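Local coordinates for kinesin-like protein KIF19 (Mus musculus, PDB 5GSZ), which moves toward microtubule plus ends as an ATP-driven kinesin-8 motor and depolymerizes microtubules at ciliary tips, so regulating the length of motile cilia, at residues 14-19 / 319-324; 149-154 / 223-228; 99-104 / 247-252. All coordinates share one frame; numbering follows the deposited sequence.

Contact 1 (14-19 / 319-324); sequences VALRVR and MIAHIS. With ADP (adenosine-5'-diphosphate), chain B.
The first torsion of Arg19 (chi1 61°) sets CG between the backbone N and the carbonyl carbon. From there the extended chain runs past Ile323 O to Ser324. One face of the guanidinium lies over Ser324 CB, which sits 3.5 Å from NH2 and is offset toward the rim. Ile323 has a similar first torsion (chi1 70°), which brings its side-chain end nearer to Leu16 and Val18. Its CD1 meets Leu16 CD2 at 3.9 Å, the two side chains crossing at about a right angle, and CG1 lies against both methyls of Val18. On the other sheet face, His322 CD2 touches Arg17 CB at 3.9 Å.

The backbones are parallel strands. Arg17 N donates to Ala321 O (2.8 Å), and Ile323 N to Arg17 O (3.1 Å). Arg19 CB also packs 3.6 Å from N7 of the ADP adenine. Arg19 NH2 makes a salt bridge to Glu25, and Ser324 OG a hydrogen bond to the same carboxylate oxygen. An alanine in place of Arg19 would probably leave Glu25 without its charged mate and Ser324 CB without its flat cover. Apolar packing thus yields, at the strands' C-terminal ends, to a charged and polar cluster beside the adenine.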
# COMPACT_ATOMS: atom_id res chain seq x y z
N VAL A 14 -0.89 9.63 -6.40
CA VAL A 14 0.30 9.45 -5.59
C VAL A 14 0.28 10.48 -4.45
O VAL A 14 0.03 11.67 -4.68
CB VAL A 14 1.56 9.59 -6.44
CG1 VAL A 14 2.79 9.42 -5.58
CG2 VAL A 14 1.51 8.58 -7.56
N ALA A 15 0.51 10.01 -3.23
CA ALA A 15 0.56 10.87 -2.06
C ALA A 15 1.92 10.70 -1.40
O ALA A 15 2.54 9.64 -1.52
CB ALA A 15 -0.57 10.54 -1.09
N LEU A 16 2.41 11.73 -0.71
CA LEU A 16 3.64 11.57 0.06
C LEU A 16 3.40 12.00 1.50
O LEU A 16 2.89 13.10 1.75
CB LEU A 16 4.82 12.35 -0.52
CG LEU A 16 6.07 11.79 0.19
CD1 LEU A 16 7.16 11.35 -0.79
CD2 LEU A 16 6.64 12.72 1.27
N ARG A 17 3.77 11.12 2.44
CA ARG A 17 3.65 11.37 3.87
C ARG A 17 5.03 11.45 4.51
O ARG A 17 5.82 10.51 4.40
CB ARG A 17 2.84 10.28 4.56
CG ARG A 17 2.48 10.62 5.99
CD ARG A 17 1.47 9.63 6.49
NE ARG A 17 0.91 10.01 7.76
CZ ARG A 17 -0.01 9.30 8.39
NH1 ARG A 17 -0.44 8.17 7.85
NH2 ARG A 17 -0.49 9.70 9.55
N VAL A 18 5.29 12.56 5.20
CA VAL A 18 6.48 12.73 6.02
C VAL A 18 6.12 12.42 7.46
O VAL A 18 5.25 13.08 8.05
CB VAL A 18 7.04 14.15 5.90
CG1 VAL A 18 8.44 14.19 6.48
CG2 VAL A 18 7.01 14.62 4.43
N ARG A 19 6.76 11.42 8.04
CA ARG A 19 6.49 11.19 9.45
C ARG A 19 7.30 12.18 10.27
O ARG A 19 8.28 12.73 9.79
CB ARG A 19 6.84 9.76 9.84
CG ARG A 19 8.29 9.41 9.64
CD ARG A 19 8.57 8.08 10.29
NE ARG A 19 9.97 7.66 10.18
CZ ARG A 19 10.98 8.26 10.82
NH1 ARG A 19 10.76 9.32 11.58
NH2 ARG A 19 12.22 7.80 10.69
N MET A 319 -1.21 5.29 -4.36
CA MET A 319 0.04 4.98 -3.67
C MET A 319 0.32 6.06 -2.64
O MET A 319 0.24 7.25 -2.95
CB MET A 319 1.23 4.88 -4.61
CG MET A 319 2.51 4.69 -3.82
SD MET A 319 4.02 4.58 -4.80
CE MET A 319 3.99 6.16 -5.62
N ILE A 320 0.65 5.63 -1.43
CA ILE A 320 1.08 6.54 -0.38
C ILE A 320 2.54 6.25 -0.10
O ILE A 320 2.87 5.26 0.59
CB ILE A 320 0.22 6.41 0.87
CG1 ILE A 320 -1.25 6.59 0.53
CG2 ILE A 320 0.66 7.43 1.90
CD1 ILE A 320 -2.13 6.63 1.77
N ALA A 321 3.42 7.10 -0.62
CA ALA A 321 4.84 7.02 -0.32
C ALA A 321 5.15 7.66 1.04
O ALA A 321 4.54 8.66 1.42
CB ALA A 321 5.65 7.71 -1.41
N HIS A 322 6.12 7.08 1.75
CA HIS A 322 6.50 7.50 3.10
C HIS A 322 7.99 7.80 3.16
O HIS A 322 8.80 7.04 2.63
CB HIS A 322 6.16 6.40 4.12
CG HIS A 322 4.70 6.08 4.19
ND1 HIS A 322 4.07 5.25 3.29
CD2 HIS A 322 3.75 6.51 5.05
CE1 HIS A 322 2.79 5.17 3.60
NE2 HIS A 322 2.57 5.93 4.66
N ILE A 323 8.35 8.90 3.84
CA ILE A 323 9.76 9.22 4.09
C ILE A 323 9.94 9.68 5.52
O ILE A 323 9.01 10.13 6.19
CB ILE A 323 10.36 10.31 3.16
CG1 ILE A 323 9.76 11.68 3.47
CG2 ILE A 323 10.22 9.93 1.67
CD1 ILE A 323 10.32 12.80 2.63
N SER A 324 11.18 9.57 5.98
CA SER A 324 11.67 10.27 7.15
C SER A 324 12.06 11.70 6.78
O SER A 324 12.52 11.96 5.66
CB SER A 324 12.87 9.54 7.74
OG SER A 324 13.43 10.27 8.81
PB ADP B . 7.04 0.87 8.41
O1B ADP B . 5.69 0.20 8.56
O2B ADP B . 7.13 1.63 7.11
O3B ADP B . 8.21 -0.01 8.77
PA ADP B . 6.15 1.85 10.88
O1A ADP B . 4.93 2.70 10.70
O2A ADP B . 6.05 0.39 11.20
O3A ADP B . 7.10 2.00 9.57
O5' ADP B . 7.07 2.41 12.07
C5' ADP B . 7.31 3.78 12.32
C4' ADP B . 7.24 3.98 13.82
O4' ADP B . 6.93 5.35 14.03
C3' ADP B . 6.05 3.21 14.35
O3' ADP B . 6.29 3.04 15.74
C2' ADP B . 4.88 4.15 14.11
O2' ADP B . 3.90 4.01 15.14
C1' ADP B . 5.52 5.53 14.17
N9 ADP B . 5.04 6.42 13.08
C8 ADP B . 5.17 6.21 11.75
N7 ADP B . 4.64 7.21 11.01
C5 ADP B . 4.14 8.10 11.89
C6 ADP B . 3.42 9.37 11.78
N6 ADP B . 3.14 9.91 10.57
N1 ADP B . 3.06 9.98 12.94
C2 ADP B . 3.35 9.45 14.14
N3 ADP B . 3.98 8.28 14.31
C4 ADP B . 4.40 7.57 13.24

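Contact 2 (149-154 / 223-228)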
# COMPACT_ATOMS: atom_id res chain seq x y z
N SER A 149 -10.29 -10.56 3.77
CA SER A 149 -9.21 -11.46 4.12
C SER A 149 -7.97 -10.65 4.39
O SER A 149 -7.86 -9.50 3.99
CB SER A 149 -8.94 -12.47 3.02
OG SER A 149 -10.07 -13.28 2.82
N TYR A 150 -7.01 -11.28 5.06
CA TYR A 150 -5.78 -10.59 5.44
C TYR A 150 -4.64 -11.60 5.38
O TYR A 150 -4.56 -12.50 6.20
CB TYR A 150 -5.92 -9.99 6.84
CG TYR A 150 -4.86 -9.03 7.24
CD1 TYR A 150 -4.41 -8.05 6.38
CD2 TYR A 150 -4.33 -9.06 8.54
CE1 TYR A 150 -3.41 -7.13 6.78
CE2 TYR A 150 -3.37 -8.14 8.95
CZ TYR A 150 -2.91 -7.19 8.08
OH TYR A 150 -1.96 -6.31 8.49
N LEU A 151 -3.75 -11.44 4.40
CA LEU A 151 -2.75 -12.45 4.10
C LEU A 151 -1.35 -11.81 4.07
O LEU A 151 -1.21 -10.59 3.98
CB LEU A 151 -3.06 -13.14 2.77
CG LEU A 151 -3.06 -12.20 1.57
CD1 LEU A 151 -1.94 -12.53 0.61
CD2 LEU A 151 -4.40 -12.22 0.89
N GLU A 152 -0.33 -12.66 4.19
CA GLU A 152 1.04 -12.26 3.96
C GLU A 152 1.54 -12.84 2.65
O GLU A 152 1.15 -13.94 2.26
CB GLU A 152 1.97 -12.71 5.08
CG GLU A 152 3.36 -12.09 5.04
CD GLU A 152 4.24 -12.62 6.15
OE1 GLU A 152 4.30 -13.86 6.30
OE2 GLU A 152 4.82 -11.79 6.90
N ILE A 153 2.40 -12.08 1.97
CA ILE A 153 3.33 -12.61 0.97
C ILE A 153 4.73 -12.33 1.50
O ILE A 153 5.12 -11.17 1.68
CB ILE A 153 3.14 -11.99 -0.42
CG1 ILE A 153 1.66 -11.88 -0.76
CG2 ILE A 153 3.83 -12.85 -1.47
CD1 ILE A 153 1.41 -11.09 -2.02
N TYR A 154 5.47 -13.40 1.76
CA TYR A 154 6.84 -13.31 2.27
C TYR A 154 7.68 -14.23 1.39
O TYR A 154 7.48 -15.44 1.40
CB TYR A 154 6.92 -13.73 3.74
CG TYR A 154 8.32 -13.65 4.26
CD1 TYR A 154 8.80 -12.47 4.82
CD2 TYR A 154 9.18 -14.73 4.15
CE1 TYR A 154 10.10 -12.39 5.27
CE2 TYR A 154 10.48 -14.66 4.59
CZ TYR A 154 10.94 -13.49 5.15
OH TYR A 154 12.24 -13.43 5.60
N VAL A 223 -1.54 -7.91 2.81
CA VAL A 223 -2.63 -7.57 1.92
C VAL A 223 -3.94 -7.78 2.66
O VAL A 223 -4.23 -8.88 3.14
CB VAL A 223 -2.61 -8.38 0.62
CG1 VAL A 223 -3.65 -7.80 -0.32
CG2 VAL A 223 -1.21 -8.34 -0.04
N LEU A 224 -4.71 -6.71 2.76
CA LEU A 224 -6.09 -6.78 3.21
C LEU A 224 -6.98 -6.56 1.98
O LEU A 224 -6.90 -5.52 1.31
CB LEU A 224 -6.35 -5.73 4.30
CG LEU A 224 -7.77 -5.74 4.84
CD1 LEU A 224 -7.96 -6.99 5.64
CD2 LEU A 224 -8.05 -4.52 5.68
N GLN A 225 -7.79 -7.56 1.64
CA GLN A 225 -8.72 -7.43 0.54
C GLN A 225 -10.15 -7.54 1.03
O GLN A 225 -10.46 -8.34 1.90
CB GLN A 225 -8.47 -8.44 -0.57
CG GLN A 225 -8.05 -9.81 -0.14
CD GLN A 225 -8.39 -10.84 -1.21
OE1 GLN A 225 -9.26 -10.60 -2.08
NE2 GLN A 225 -7.67 -11.97 -1.20
N VAL A 226 -11.00 -6.67 0.49
CA VAL A 226 -12.41 -6.60 0.82
C VAL A 226 -13.20 -6.76 -0.47
O VAL A 226 -13.02 -5.97 -1.41
CB VAL A 226 -12.78 -5.28 1.50
CG1 VAL A 226 -14.26 -5.29 1.91
CG2 VAL A 226 -11.88 -5.02 2.67
N ALA A 227 -14.07 -7.76 -0.52
CA ALA A 227 -14.95 -8.01 -1.65
C ALA A 227 -16.36 -7.54 -1.31
O ALA A 227 -16.79 -7.66 -0.16
CB ALA A 227 -14.95 -9.50 -1.99
N VAL A 228 -17.07 -7.00 -2.30
CA VAL A 228 -18.42 -6.45 -2.09
C VAL A 228 -19.29 -6.82 -3.29
O VAL A 228 -19.06 -6.34 -4.41
CB VAL A 228 -18.43 -4.93 -1.89
CG1 VAL A 228 -19.84 -4.43 -1.76
CG2 VAL A 228 -17.63 -4.53 -0.66
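Val223 O is approached by two neighbouring residues of the other strand. Leu151 N donates to it at 2.9 Å and lies in the carbonyl plane. The CA of Tyr150 makes a CA-H...O contact with the same oxygen at 3.3 Å. In return, Val223 N gives a nearly straight bond to Leu151 O (2.9 Å, 174° at the hydrogen). Leu151 and Val223 are therefore a hydrogen-bonded antiparallel pair. Ser149 and Gln225 form the next such pair, with Ser149 N bonded to Gln225 O at 2.9 Å.

Tyr150 and Leu224 form the non-hydrogen-bonded pair between them. Both rise from the same sheet face, and with CG anti to the backbone N in each (chi1 -168° and -179°) the two side chains cross at about a right angle. Tyr150 CD1 meets Leu224 CB at 3.7 Å, an oblique approach to the ring. The opposite sheet face carries Leu151 and Val223 side by side, with Leu151 CG 4.0 Å from Val223 CB. Leu151 CD2 also reaches the amide end of Gln225, 3.9 Å from NE2. The polar ends bond outside the pair: Tyr150 OH to Asn203, Ser149 OG to Thr185 and Gln225 OE1 to Arg245.

This is plain sheet packing in the motor domain. Strand 220-232 lies between strands 142-154 and 242-250. Leu224 packs on Tyr124 and Leu128 of helix 123-136. On the face with Val223 and Gln225, both side chains touch Phe247 of strand 242-250.

Contact 3 (99-104 / 247-252)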
# COMPACT_ATOMS: atom_id res chain seq x y z
N THR A 99 -7.15 0.00 -5.37
CA THR A 99 -5.95 -0.50 -4.71
C THR A 99 -5.20 0.62 -4.02
O THR A 99 -4.94 1.67 -4.63
CB THR A 99 -5.03 -1.18 -5.70
OG1 THR A 99 -5.72 -2.28 -6.32
CG2 THR A 99 -3.80 -1.68 -4.97
N VAL A 100 -4.81 0.39 -2.77
CA VAL A 100 -4.07 1.36 -1.98
C VAL A 100 -2.78 0.70 -1.49
O VAL A 100 -2.82 -0.31 -0.78
CB VAL A 100 -4.90 1.88 -0.80
CG1 VAL A 100 -4.33 3.18 -0.32
CG2 VAL A 100 -6.35 2.00 -1.18
N PHE A 101 -1.64 1.29 -1.87
CA PHE A 101 -0.33 0.87 -1.40
C PHE A 101 0.23 1.84 -0.39
O PHE A 101 0.23 3.06 -0.62
CB PHE A 101 0.70 0.81 -2.53
CG PHE A 101 0.30 -0.04 -3.65
CD1 PHE A 101 0.45 -1.42 -3.58
CD2 PHE A 101 -0.19 0.54 -4.81
CE1 PHE A 101 0.10 -2.23 -4.65
CE2 PHE A 101 -0.56 -0.25 -5.88
CZ PHE A 101 -0.41 -1.64 -5.81
N ALA A 102 0.78 1.29 0.68
CA ALA A 102 1.75 2.00 1.51
C ALA A 102 3.14 1.61 1.04
O ALA A 102 3.51 0.43 1.12
CB ALA A 102 1.57 1.68 2.99
N TYR A 103 3.91 2.58 0.55
CA TYR A 103 5.24 2.33 0.02
C TYR A 103 6.27 3.19 0.76
O TYR A 103 5.99 4.32 1.18
CB TYR A 103 5.27 2.63 -1.51
CG TYR A 103 6.64 2.63 -2.17
CD1 TYR A 103 7.49 3.72 -2.06
CD2 TYR A 103 7.08 1.53 -2.91
CE1 TYR A 103 8.73 3.72 -2.68
CE2 TYR A 103 8.31 1.51 -3.53
CZ TYR A 103 9.14 2.62 -3.41
OH TYR A 103 10.38 2.60 -4.03
N GLY A 104 7.47 2.64 0.91
CA GLY A 104 8.57 3.40 1.45
C GLY A 104 9.52 2.52 2.23
O GLY A 104 9.25 1.34 2.48
N PHE A 247 -8.33 -3.54 -2.49
CA PHE A 247 -7.09 -4.10 -1.97
C PHE A 247 -6.35 -3.03 -1.20
O PHE A 247 -6.14 -1.93 -1.72
CB PHE A 247 -6.19 -4.61 -3.09
CG PHE A 247 -6.56 -5.95 -3.61
CD1 PHE A 247 -6.14 -7.09 -2.97
CD2 PHE A 247 -7.32 -6.07 -4.76
CE1 PHE A 247 -6.48 -8.33 -3.47
CE2 PHE A 247 -7.65 -7.31 -5.25
CZ PHE A 247 -7.23 -8.43 -4.61
N MET A 248 -5.94 -3.36 0.02
CA MET A 248 -5.23 -2.42 0.89
C MET A 248 -3.93 -3.07 1.34
O MET A 248 -3.93 -4.05 2.09
CB MET A 248 -6.10 -2.01 2.08
CG MET A 248 -7.23 -1.08 1.66
SD MET A 248 -8.29 -0.45 2.98
CE MET A 248 -9.15 -1.95 3.46
N ILE A 249 -2.81 -2.52 0.86
CA ILE A 249 -1.54 -3.22 0.91
C ILE A 249 -0.53 -2.43 1.72
O ILE A 249 -0.32 -1.24 1.49
CB ILE A 249 -1.02 -3.51 -0.50
CG1 ILE A 249 -2.04 -4.39 -1.23
CG2 ILE A 249 0.35 -4.19 -0.42
CD1 ILE A 249 -1.91 -4.38 -2.73
N ASP A 250 0.09 -3.13 2.68
CA ASP A 250 1.26 -2.69 3.43
C ASP A 250 2.47 -3.39 2.82
O ASP A 250 2.74 -4.55 3.13
CB ASP A 250 1.09 -3.04 4.90
CG ASP A 250 2.20 -2.46 5.78
OD1 ASP A 250 2.91 -1.53 5.34
OD2 ASP A 250 2.35 -2.94 6.93
N LEU A 251 3.21 -2.69 1.97
CA LEU A 251 4.24 -3.32 1.16
C LEU A 251 5.46 -3.71 2.00
O LEU A 251 5.62 -3.33 3.16
CB LEU A 251 4.72 -2.40 0.04
CG LEU A 251 3.80 -2.16 -1.14
CD1 LEU A 251 4.40 -1.18 -2.12
CD2 LEU A 251 3.54 -3.47 -1.82
N ALA A 252 6.34 -4.48 1.37
CA ALA A 252 7.68 -4.65 1.89
C ALA A 252 8.43 -3.33 1.82
O ALA A 252 8.04 -2.39 1.11
CB ALA A 252 8.41 -5.76 1.13
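Phe101 and Ile249 lie side by side and point the same way. Ile249 CD1 meets Phe101 CE1 at 3.5 Å, obliquely to the ring, and also touches Thr99 CG2. Thr99 CG2 lies over one face of the Phe101 ring. Leu251 sends its methyls to different rings. Leu251 CD1 sits in plane at the Tyr103 ring edge, 3.9 Å from Tyr103 CD2. Leu251 CD2 comes obliquely to the Phe101 ring, 4.1 Å from Phe101 CD1.

Backbone hydrogen bonds between the parallel strands hold this register. Ile249 N donates to Val100 O (2.8 Å), Ala102 N to Ile249 O (2.9 Å) and Leu251 N to Ala102 O (3.2 Å).

On the other sheet face, Asp250 OD1 lies 4.2 Å from Ala102 CB. Asp250 OD2 makes a hydrogen bond to Thr111 and a salt bridge to Arg206. These partners probably hold the side chain about 4 Å from the bound magnesium. Asp250 to Ala252 begin the DLAG sequence of kinesin switch II. Gly104 opens the P-loop with a backbone shape that calls for glycine; its O takes a bond from Lys110.

Helix 302-307 packs on Phe247 and Ile249, and helix 110-114 lies on Ala102 and Met248. Strands 315-323 and 220-232 flank the pair.

All three contacts belong to the mixed central sheet of the kinesin motor domain. Contact 3 is at the middle, about 11 Å between centres from each of the others. Contacts 1 and 2 lie about 22 Å apart and do not touch. Across the sheet the strands run 12-18, 315-323, 97-103, 242-250, 220-232 and 142-154. Along the chain the contacts are nested: contact 2 inside contact 3, and contact 3 inside contact 1. Backbone bonds continue between them, from Ile320 N to Phe101 O and from Met248 N to Leu224 O. The sheet thus joins the adenine side, at contact 1, to the P-loop and magnesium region at contact 3.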